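PDB 3BS4: KaiC-like domain-containing protein from Pyrococcus horikoshii, which is of unknown function but has a KaiC-like domain, probably of RecA-type alpha/beta fold, and holds an unidentified peptide in the crystal. Local coordinates for residues G15-H20 with T184-W189; L22-E27 with L199-R204; D206-T211 with L225-P230. All coordinates share one frame; numbering follows the deposited sequence.

Contact 1: G15-H20 with T184-W189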
loop_
_atom_site.group_PDB
_atom_site.type_symbol
_atom_site.label_atom_id
_atom_site.label_comp_id
_atom_site.label_asym_id
_atom_site.label_seq_id
_atom_site.Cartn_x
_atom_site.Cartn_y
_atom_site.Cartn_z
ATOM N N GLY A 15 3.737 -14.251 12.867
ATOM C CA GLY A 15 2.302 -14.308 13.121
ATOM C C GLY A 15 1.522 -13.485 12.119
ATOM O O GLY A 15 2.088 -12.639 11.423
ATOM N N LYS A 16 0.222 -13.743 12.054
ATOM C CA LYS A 16 -0.668 -13.043 11.139
ATOM C C LYS A 16 -0.874 -11.576 11.534
ATOM O O LYS A 16 -0.520 -11.158 12.633
ATOM C CB LYS A 16 -1.992 -13.795 11.044
ATOM C CG LYS A 16 -1.859 -15.076 10.225
ATOM C CD LYS A 16 -3.075 -15.972 10.325
ATOM C CE LYS A 16 -4.158 -15.568 9.349
ATOM N NZ LYS A 16 -5.198 -16.643 9.231
ATOM N N ILE A 17 -1.422 -10.796 10.608
ATOM C CA ILE A 17 -1.570 -9.358 10.805
ATOM C C ILE A 17 -2.787 -9.028 11.660
ATOM O O ILE A 17 -3.885 -9.494 11.378
ATOM C CB ILE A 17 -1.743 -8.656 9.443
ATOM C CG1 ILE A 17 -0.531 -8.938 8.542
ATOM C CG2 ILE A 17 -1.965 -7.142 9.643
ATOM C CD1 ILE A 17 -0.776 -8.653 7.070
ATOM N N LYS A 18 -2.582 -8.217 12.694
ATOM C CA LYS A 18 -3.676 -7.685 13.490
ATOM C C LYS A 18 -4.572 -6.821 12.603
ATOM O O LYS A 18 -4.115 -5.869 11.967
ATOM C CB LYS A 18 -3.130 -6.877 14.666
ATOM C CG LYS A 18 -4.204 -6.245 15.515
ATOM C CD LYS A 18 -3.620 -5.558 16.734
ATOM C CE LYS A 18 -4.660 -5.382 17.833
ATOM N NZ LYS A 18 -5.887 -4.637 17.420
ATOM N N LYS A 19 -5.846 -7.184 12.538
ATOM C CA LYS A 19 -6.802 -6.478 11.707
ATOM C C LYS A 19 -6.769 -4.960 11.958
ATOM O O LYS A 19 -6.716 -4.500 13.104
ATOM C CB LYS A 19 -8.206 -7.048 11.930
ATOM C CG LYS A 19 -9.260 -6.463 11.014
ATOM C CD LYS A 19 -10.541 -7.276 11.090
ATOM C CE LYS A 19 -11.711 -6.535 10.474
ATOM N NZ LYS A 19 -12.847 -7.499 10.330
ATOM N N HIS A 20 -6.758 -4.203 10.862
ATOM C CA HIS A 20 -6.765 -2.734 10.856
ATOM C C HIS A 20 -5.403 -2.082 11.025
ATOM O O HIS A 20 -5.310 -0.860 11.108
ATOM C CB HIS A 20 -7.757 -2.117 11.854
ATOM C CG HIS A 20 -9.177 -2.506 11.608
ATOM N ND1 HIS A 20 -10.024 -2.899 12.623
ATOM C CD2 HIS A 20 -9.898 -2.576 10.465
ATOM C CE1 HIS A 20 -11.209 -3.184 12.114
ATOM N NE2 HIS A 20 -11.158 -3.003 10.807
ATOM N N THR A 184 -7.295 -2.670 6.450
ATOM C CA THR A 184 -5.924 -2.985 6.834
ATOM C C THR A 184 -5.103 -2.453 5.670
ATOM O O THR A 184 -5.405 -2.738 4.508
ATOM C CB THR A 184 -5.763 -4.491 7.031
ATOM O OG1 THR A 184 -6.692 -4.905 8.052
ATOM C CG2 THR A 184 -4.335 -4.851 7.477
ATOM N N ASN A 185 -4.063 -1.679 5.986
ATOM C CA ASN A 185 -3.410 -0.832 4.985
ATOM C C ASN A 185 -1.947 -1.134 4.838
ATOM O O ASN A 185 -1.260 -1.361 5.827
ATOM C CB ASN A 185 -3.601 0.638 5.364
ATOM C CG ASN A 185 -5.040 1.072 5.175
ATOM O OD1 ASN A 185 -5.474 1.298 4.045
ATOM N ND2 ASN A 185 -5.792 1.143 6.263
ATOM N N PHE A 186 -1.486 -1.118 3.591
ATOM C CA PHE A 186 -0.068 -1.292 3.270
ATOM C C PHE A 186 0.446 -0.052 2.595
ATOM O O PHE A 186 -0.120 0.398 1.611
ATOM C CB PHE A 186 0.130 -2.473 2.325
ATOM C CG PHE A 186 -0.218 -3.796 2.929
ATOM C CD1 PHE A 186 0.778 -4.623 3.425
ATOM C CD2 PHE A 186 -1.540 -4.222 2.968
ATOM C CE1 PHE A 186 0.462 -5.881 3.974
ATOM C CE2 PHE A 186 -1.867 -5.478 3.537
ATOM C CZ PHE A 186 -0.848 -6.295 4.031
ATOM N N TRP A 187 1.532 0.490 3.129
ATOM C CA TRP A 187 2.217 1.618 2.509
ATOM C C TRP A 187 3.524 1.115 1.936
ATOM O O TRP A 187 4.246 0.388 2.608
ATOM C CB TRP A 187 2.574 2.668 3.571
ATOM C CG TRP A 187 1.424 3.505 3.988
ATOM C CD1 TRP A 187 0.141 3.436 3.500
ATOM C CD2 TRP A 187 1.444 4.589 4.921
ATOM N NE1 TRP A 187 -0.644 4.407 4.090
ATOM C CE2 TRP A 187 0.136 5.135 4.955
ATOM C CE3 TRP A 187 2.434 5.146 5.748
ATOM C CZ2 TRP A 187 -0.212 6.206 5.795
ATOM C CZ3 TRP A 187 2.082 6.211 6.584
ATOM C CH2 TRP A 187 0.774 6.731 6.585
ATOM N N LEU A 188 3.859 1.543 0.726
ATOM C CA LEU A 188 5.173 1.245 0.170
ATOM C C LEU A 188 6.038 2.504 0.248
ATOM O O LEU A 188 5.577 3.583 -0.095
ATOM C CB LEU A 188 5.034 0.789 -1.293
ATOM C CG LEU A 188 6.334 0.431 -2.034
ATOM C CD1 LEU A 188 7.064 -0.764 -1.357
ATOM C CD2 LEU A 188 6.072 0.131 -3.498
ATOM N N TRP A 189 7.305 2.359 0.636
ATOM C CA TRP A 189 8.232 3.492 0.552
ATOM C C TRP A 189 9.471 3.025 -0.196
ATOM O O TRP A 189 10.109 2.080 0.242
ATOM C CB TRP A 189 8.632 3.998 1.951
ATOM C CG TRP A 189 9.549 5.199 1.911
ATOM C CD1 TRP A 189 10.882 5.200 1.670
ATOM C CD2 TRP A 189 9.174 6.567 2.134
ATOM N NE1 TRP A 189 11.383 6.500 1.705
ATOM C CE2 TRP A 189 10.344 7.354 1.976
ATOM C CE3 TRP A 189 7.961 7.206 2.411
ATOM C CZ2 TRP A 189 10.333 8.757 2.117
ATOM C CZ3 TRP A 189 7.946 8.603 2.534
ATOM C CH2 TRP A 189 9.126 9.354 2.398
HETATM O O HOH W 1 -4.578 1.063 8.877
#

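Contact 2: L22-E27 with L199-R204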
loop_
_atom_site.group_PDB
_atom_site.type_symbol
_atom_site.label_atom_id
_atom_site.label_comp_id
_atom_site.label_asym_id
_atom_site.label_seq_id
_atom_site.Cartn_x
_atom_site.Cartn_y
_atom_site.Cartn_z
ATOM N N LEU A 22 -1.598 -0.749 10.138
ATOM C CA LEU A 22 -0.890 -0.119 9.032
ATOM C C LEU A 22 0.464 -0.809 8.942
ATOM O O LEU A 22 1.192 -0.896 9.941
ATOM C CB LEU A 22 -0.692 1.377 9.296
ATOM C CG LEU A 22 0.175 2.167 8.309
ATOM C CD1 LEU A 22 -0.356 2.092 6.860
ATOM C CD2 LEU A 22 0.252 3.598 8.798
ATOM N N ILE A 23 0.781 -1.305 7.742
ATOM C CA ILE A 23 2.039 -1.995 7.463
ATOM C C ILE A 23 2.848 -1.139 6.504
ATOM O O ILE A 23 2.377 -0.789 5.429
ATOM C CB ILE A 23 1.790 -3.359 6.771
ATOM C CG1 ILE A 23 1.012 -4.307 7.687
ATOM C CG2 ILE A 23 3.105 -4.022 6.362
ATOM C CD1 ILE A 23 -0.494 -4.208 7.524
ATOM N N LEU A 24 4.083 -0.844 6.882
ATOM C CA LEU A 24 5.021 -0.193 5.971
ATOM C C LEU A 24 5.961 -1.213 5.376
ATOM O O LEU A 24 6.637 -1.932 6.105
ATOM C CB LEU A 24 5.843 0.870 6.709
ATOM C CG LEU A 24 6.895 1.585 5.854
ATOM C CD1 LEU A 24 6.258 2.491 4.743
ATOM C CD2 LEU A 24 7.789 2.412 6.775
ATOM N N ILE A 25 6.026 -1.265 4.044
ATOM C CA ILE A 25 7.060 -2.024 3.345
ATOM C C ILE A 25 8.067 -0.968 2.892
ATOM O O ILE A 25 7.780 -0.141 2.007
ATOM C CB ILE A 25 6.514 -2.786 2.099
ATOM C CG1 ILE A 25 5.378 -3.751 2.486
ATOM C CG2 ILE A 25 7.671 -3.506 1.418
ATOM C CD1 ILE A 25 5.706 -4.709 3.583
ATOM N N HIS A 26 9.230 -0.967 3.529
ATOM C CA HIS A 26 10.300 -0.045 3.168
ATOM C C HIS A 26 11.282 -0.756 2.246
ATOM O O HIS A 26 12.106 -1.576 2.710
ATOM C CB HIS A 26 10.992 0.483 4.412
ATOM C CG HIS A 26 12.121 1.429 4.112
ATOM N ND1 HIS A 26 13.116 1.713 5.025
ATOM C CD2 HIS A 26 12.417 2.144 2.996
ATOM C CE1 HIS A 26 13.976 2.556 4.484
ATOM N NE2 HIS A 26 13.572 2.839 3.256
ATOM N N GLU A 27 11.184 -0.460 0.948
ATOM C CA GLU A 27 12.094 -1.042 -0.052
ATOM C C GLU A 27 13.323 -0.131 -0.070
ATOM O O GLU A 27 13.304 0.917 -0.722
ATOM C CB GLU A 27 11.425 -1.130 -1.437
ATOM C CG GLU A 27 12.361 -1.744 -2.496
ATOM C CD GLU A 27 11.872 -1.594 -3.936
ATOM O OE1 GLU A 27 11.894 -0.448 -4.449
ATOM O OE2 GLU A 27 11.510 -2.610 -4.588
ATOM N N LEU A 199 11.236 8.748 9.113
ATOM C CA LEU A 199 11.037 8.605 10.555
ATOM C C LEU A 199 9.553 8.679 10.931
ATOM O O LEU A 199 9.070 7.898 11.747
ATOM C CB LEU A 199 11.787 9.722 11.276
ATOM C CG LEU A 199 12.390 9.510 12.652
ATOM C CD1 LEU A 199 13.244 8.221 12.726
ATOM C CD2 LEU A 199 13.222 10.750 13.012
ATOM N N SER A 200 8.831 9.612 10.321
ATOM C CA SER A 200 7.408 9.784 10.609
ATOM C C SER A 200 6.599 8.585 10.145
ATOM O O SER A 200 5.716 8.111 10.864
ATOM C CB SER A 200 6.895 11.083 9.972
ATOM O OG SER A 200 5.522 11.306 10.268
ATOM N N VAL A 201 6.893 8.068 8.953
ATOM C CA VAL A 201 6.107 6.926 8.481
ATOM C C VAL A 201 6.433 5.655 9.252
ATOM O O VAL A 201 5.548 4.828 9.483
ATOM C CB VAL A 201 6.178 6.695 6.933
ATOM C CG1 VAL A 201 5.636 7.917 6.183
ATOM C CG2 VAL A 201 7.569 6.346 6.501
ATOM N N TYR A 202 7.696 5.485 9.666
ATOM C CA TYR A 202 8.020 4.357 10.548
ATOM C C TYR A 202 7.210 4.444 11.843
ATOM O O TYR A 202 6.672 3.436 12.339
ATOM C CB TYR A 202 9.500 4.369 10.922
ATOM C CG TYR A 202 10.422 3.554 10.041
ATOM C CD1 TYR A 202 10.404 3.676 8.643
ATOM C CD2 TYR A 202 11.356 2.691 10.610
ATOM C CE1 TYR A 202 11.282 2.930 7.841
ATOM C CE2 TYR A 202 12.225 1.939 9.814
ATOM C CZ TYR A 202 12.186 2.058 8.440
ATOM O OH TYR A 202 13.076 1.312 7.703
ATOM N N ARG A 203 7.147 5.644 12.417
ATOM C CA ARG A 203 6.459 5.806 13.700
ATOM C C ARG A 203 4.968 5.503 13.569
ATOM O O ARG A 203 4.348 4.891 14.463
ATOM C CB ARG A 203 6.729 7.217 14.264
ATOM C CG ARG A 203 5.889 7.610 15.490
ATOM C CD ARG A 203 6.157 6.696 16.686
ATOM N NE ARG A 203 7.539 6.828 17.126
ATOM C CZ ARG A 203 8.046 6.257 18.217
ATOM N NH1 ARG A 203 7.282 5.513 19.019
ATOM N NH2 ARG A 203 9.321 6.452 18.518
ATOM N N ARG A 204 4.383 5.915 12.449
ATOM C CA ARG A 204 2.943 5.786 12.247
ATOM C C ARG A 204 2.519 4.346 11.972
ATOM O O ARG A 204 1.402 3.931 12.323
ATOM C CB ARG A 204 2.497 6.702 11.103
ATOM C CG ARG A 204 2.576 8.165 11.485
ATOM C CD ARG A 204 2.341 9.053 10.288
ATOM N NE ARG A 204 2.660 10.447 10.590
ATOM C CZ ARG A 204 1.884 11.251 11.321
ATOM N NH1 ARG A 204 0.734 10.817 11.829
ATOM N NH2 ARG A 204 2.252 12.504 11.544
#

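Contact 3: D206-T211 with L225-P230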
loop_
_atom_site.group_PDB
_atom_site.type_symbol
_atom_site.label_atom_id
_atom_site.label_comp_id
_atom_site.label_asym_id
_atom_site.label_seq_id
_atom_site.Cartn_x
_atom_site.Cartn_y
_atom_site.Cartn_z
ATOM N N ASP A 206 2.221 0.257 12.213
ATOM C CA ASP A 206 2.228 -0.769 13.263
ATOM C C ASP A 206 3.278 -1.834 12.994
ATOM O O ASP A 206 3.892 -2.380 13.931
ATOM C CB ASP A 206 0.849 -1.404 13.400
ATOM C CG ASP A 206 -0.215 -0.381 13.711
ATOM O OD1 ASP A 206 -0.157 0.243 14.807
ATOM O OD2 ASP A 206 -1.099 -0.176 12.849
ATOM N N TYR A 207 3.463 -2.151 11.710
ATOM C CA TYR A 207 4.501 -3.083 11.282
ATOM C C TYR A 207 5.421 -2.362 10.318
ATOM O O TYR A 207 4.942 -1.600 9.501
ATOM C CB TYR A 207 3.911 -4.273 10.521
ATOM C CG TYR A 207 2.980 -5.156 11.313
ATOM C CD1 TYR A 207 3.409 -6.395 11.802
ATOM C CD2 TYR A 207 1.653 -4.783 11.520
ATOM C CE1 TYR A 207 2.524 -7.220 12.522
ATOM C CE2 TYR A 207 0.775 -5.592 12.230
ATOM C CZ TYR A 207 1.216 -6.801 12.724
ATOM O OH TYR A 207 0.311 -7.594 13.435
ATOM N N VAL A 208 6.725 -2.617 10.418
ATOM C CA VAL A 208 7.655 -2.127 9.402
ATOM C C VAL A 208 8.519 -3.294 8.967
ATOM O O VAL A 208 9.225 -3.896 9.797
ATOM C CB VAL A 208 8.582 -1.016 9.924
ATOM C CG1 VAL A 208 9.568 -0.607 8.811
ATOM C CG2 VAL A 208 7.771 0.188 10.420
ATOM N N LEU A 209 8.462 -3.600 7.672
ATOM C CA LEU A 209 9.345 -4.580 7.027
ATOM C C LEU A 209 10.242 -3.834 6.063
ATOM O O LEU A 209 9.747 -3.072 5.231
ATOM C CB LEU A 209 8.530 -5.617 6.248
ATOM C CG LEU A 209 7.425 -6.365 7.013
ATOM C CD1 LEU A 209 6.796 -7.464 6.134
ATOM C CD2 LEU A 209 7.917 -6.927 8.324
ATOM N N LYS A 210 11.547 -4.063 6.161
ATOM C CA LYS A 210 12.508 -3.363 5.298
ATOM C C LYS A 210 13.176 -4.387 4.406
ATOM O O LYS A 210 13.642 -5.412 4.894
ATOM C CB LYS A 210 13.574 -2.659 6.131
ATOM C CG LYS A 210 14.604 -1.933 5.289
ATOM C CD LYS A 210 15.406 -0.982 6.144
ATOM C CE LYS A 210 16.642 -1.631 6.703
ATOM N NZ LYS A 210 17.504 -0.597 7.383
ATOM N N THR A 211 13.196 -4.127 3.099
ATOM C CA THR A 211 13.922 -5.018 2.182
ATOM C C THR A 211 15.186 -4.335 1.691
ATOM O O THR A 211 15.247 -3.109 1.545
ATOM C CB THR A 211 13.071 -5.461 0.980
ATOM O OG1 THR A 211 12.794 -4.340 0.121
ATOM C CG2 THR A 211 11.764 -6.091 1.449
ATOM N N LEU A 225 13.887 -7.550 6.589
ATOM C CA LEU A 225 14.110 -7.359 8.021
ATOM C C LEU A 225 12.819 -6.937 8.702
ATOM O O LEU A 225 12.161 -6.009 8.246
ATOM C CB LEU A 225 15.158 -6.272 8.238
ATOM C CG LEU A 225 16.651 -6.569 8.059
ATOM C CD1 LEU A 225 16.988 -7.119 6.691
ATOM C CD2 LEU A 225 17.437 -5.282 8.317
ATOM N N VAL A 226 12.464 -7.614 9.794
ATOM C CA VAL A 226 11.270 -7.249 10.536
ATOM C C VAL A 226 11.693 -6.204 11.557
ATOM O O VAL A 226 12.213 -6.527 12.626
ATOM C CB VAL A 226 10.572 -8.464 11.198
ATOM C CG1 VAL A 226 9.253 -8.023 11.830
ATOM C CG2 VAL A 226 10.343 -9.588 10.160
ATOM N N ILE A 227 11.512 -4.941 11.191
ATOM C CA ILE A 227 11.992 -3.819 11.997
ATOM C C ILE A 227 11.069 -3.515 13.189
ATOM O O ILE A 227 11.543 -3.186 14.287
ATOM C CB ILE A 227 12.182 -2.543 11.104
ATOM C CG1 ILE A 227 13.279 -2.735 10.037
ATOM C CG2 ILE A 227 12.491 -1.303 11.932
ATOM C CD1 ILE A 227 14.636 -3.218 10.577
ATOM N N LYS A 228 9.762 -3.609 12.973
ATOM C CA LYS A 228 8.774 -3.230 13.990
ATOM C C LYS A 228 7.529 -4.080 13.861
ATOM O O LYS A 228 7.068 -4.329 12.749
ATOM C CB LYS A 228 8.415 -1.737 13.825
ATOM C CG LYS A 228 7.361 -1.163 14.789
ATOM C CD LYS A 228 7.057 0.295 14.360
ATOM C CE LYS A 228 6.177 0.997 15.360
ATOM N NZ LYS A 228 5.883 2.350 14.851
ATOM N N THR A 229 6.999 -4.543 15.005
ATOM C CA THR A 229 5.710 -5.241 15.070
ATOM C C THR A 229 4.981 -4.736 16.320
ATOM O O THR A 229 5.607 -4.119 17.163
ATOM C CB THR A 229 5.878 -6.772 15.223
ATOM O OG1 THR A 229 6.551 -7.055 16.460
ATOM C CG2 THR A 229 6.679 -7.344 14.084
ATOM N N PRO A 230 3.664 -4.973 16.431
ATOM C CA PRO A 230 2.953 -4.652 17.676
ATOM C C PRO A 230 3.459 -5.439 18.893
ATOM O O PRO A 230 3.321 -4.952 20.028
ATOM C CB PRO A 230 1.501 -5.041 17.369
ATOM C CG PRO A 230 1.396 -4.948 15.856
ATOM C CD PRO A 230 2.742 -5.454 15.387
#

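Contact 1: G15-H20 with T184-W189
The loop that brings Ile-17 and His-20 from helix 8-14 toward strand 22-27 meets Thr-184 and Phe-186 at the N-terminal start of strand 184-190. Its one direct polar link is the backbone N-H of His-20, which donates to Thr-184 OG1 over 2.9 Å, with an angle of 159° at the hydrogen. Threonine suits this place because its two branches do different work: OG1 serves the loop amide, while CG2, anti to the backbone N (chi1 -59° for OG1), lies 3.9 Å from Ile-17 CG2. The CG1 branch of Ile-17 carries CD1 to within 3.8 Å of Phe-186 CZ, an apolar contact between two buried side chains. On the polar side a water accepts from Asn-185 ND2 (2.9 Å to the water O) and lies 3.0 Å from His-20 O, to which it may donate. Asn-185 OD1 is bonded to the backbone of the bound peptide, which suggests that the water lies near the peptide site. Lys-19 CG lies over one face of the His-20 ring, and Lys-19 NZ forms a salt bridge with Glu-140. Strand 184-190 runs between strands 22-27 and 141-146; Phe-186 stacks on Phe-144 and also packs against Leu-38 and Ile-41 of helix 34-47.

Contact 2: L22-E27 with L199-R204
His-26 of strand 22-27 and Tyr-202 of helix 195-204 meet through a hydrogen bond of 2.7 Å between ND1 and OH, in which either group could be the donor. The hydroxyl lies in the imidazole plane at the ring edge, and ND1 lies in turn at the edge of the phenol; the two planes stand 77° apart. The tyrosine reaches this position with chi1 at -93°, well away from a staggered value. His-26 extends with CG anti to its backbone N (chi1 179°), and its second nitrogen, NE2, is bonded to Gly-191 O.

One step of two residues back along the strand, the side chain of Leu-24 crosses that of Tyr-202 at about a right angle. Its CD2 is the working methyl, 3.5 Å from Tyr-202 CD1 and 3.9 Å from Val-201 CG2, so a branched leucine fills the angle between two helix residues. Leu-22 closes the row, with CD2 3.7 Å from Arg-204 O. The arginine head points elsewhere: NE donates to Ser-200 OG one turn back, and NH2 makes a salt bridge with Glu-165. A phenylalanine in place of Tyr-202 would keep a ring beside Leu-24 but would probably leave His-26 ND1 without its hydroxyl mate.

The axes of 22-27 and 199-204 approach to 8.6 Å, their directions 140° apart. Leu-164 of helix 157-173 packs on Val-201 and Arg-204, while Val-208 and Lys-210 of the adjoining strand 207-216 touch Tyr-202.

Contact 3: D206-T211 with L225-P230
Val-208 faces both Ile-227 and Lys-228 in a classic beta bulge within the antiparallel hairpin of strands 207-216 and 219-228. Its carbonyl oxygen accepts two amides: Ile-227 N at 2.9 Å and Lys-228 N at 3.2 Å from Val-208 O. Beyond the bulge the pairing is regular, Leu-225 N donating to Lys-210 O over 2.7 Å.

Tyr-207 lies just beyond the last pair. Its CB lies 3.9 Å from Lys-228 O; chi1 of -63° sets CG beside the backbone N, and the ring turns one face to Pro-230. CD1 passes 4.1 Å from Thr-229 CG2, and CE1 comes within 3.4 Å of Pro-230 CD, which sits over the face in a CH-pi contact, 19° off the ring normal. CE2 lies beside Pro-230 CG and CD, and CZ 3.4 Å from Pro-230 CD. The OH, 3.7 Å from Pro-230 CG, ends in a hydrogen bond with Lys-18 N. A flat aromatic with a polar tip thus suits a buried site covered on one face by proline and finished by a backbone amide.

Leu-209 and Val-226 lie side by side on one face of the hairpin. On the other, Ile-227 joins the residues packed on Tyr-202 of helix 195-204, and the extended Lys-228 reaches Tyr-202 O and Ala-205 O at that helix's C-terminal end, where its charge probably fits. Strand 22-27 borders the hairpin beyond 207-216, and strand 238-244 beyond 219-228.

How the contacts relate
All three contacts reach one mixed sheet, in which strands 184-190, 22-27, 207-216 and 219-228 are consecutive. The centre of contact 1 lies about 10 Å from those of contacts 2 and 3, and contacts 2 and 3 are about 8 Å apart, centre to centre. Contacts 1 and 2 alternate along the chain: the N-terminal loop and strand reach partners more than 160 residues later. Contact 3 follows as a local hairpin. Backbone bonds knit them together, Ile-23 with Asn-185 and Trp-187, and His-26 with Leu-209. Strand 22-27 lies inside the parallel part, consistent with a RecA-like fold, and strand 207-216, parallel to it but antiparallel to 219-228, begins the change to the antiparallel C-terminal extension.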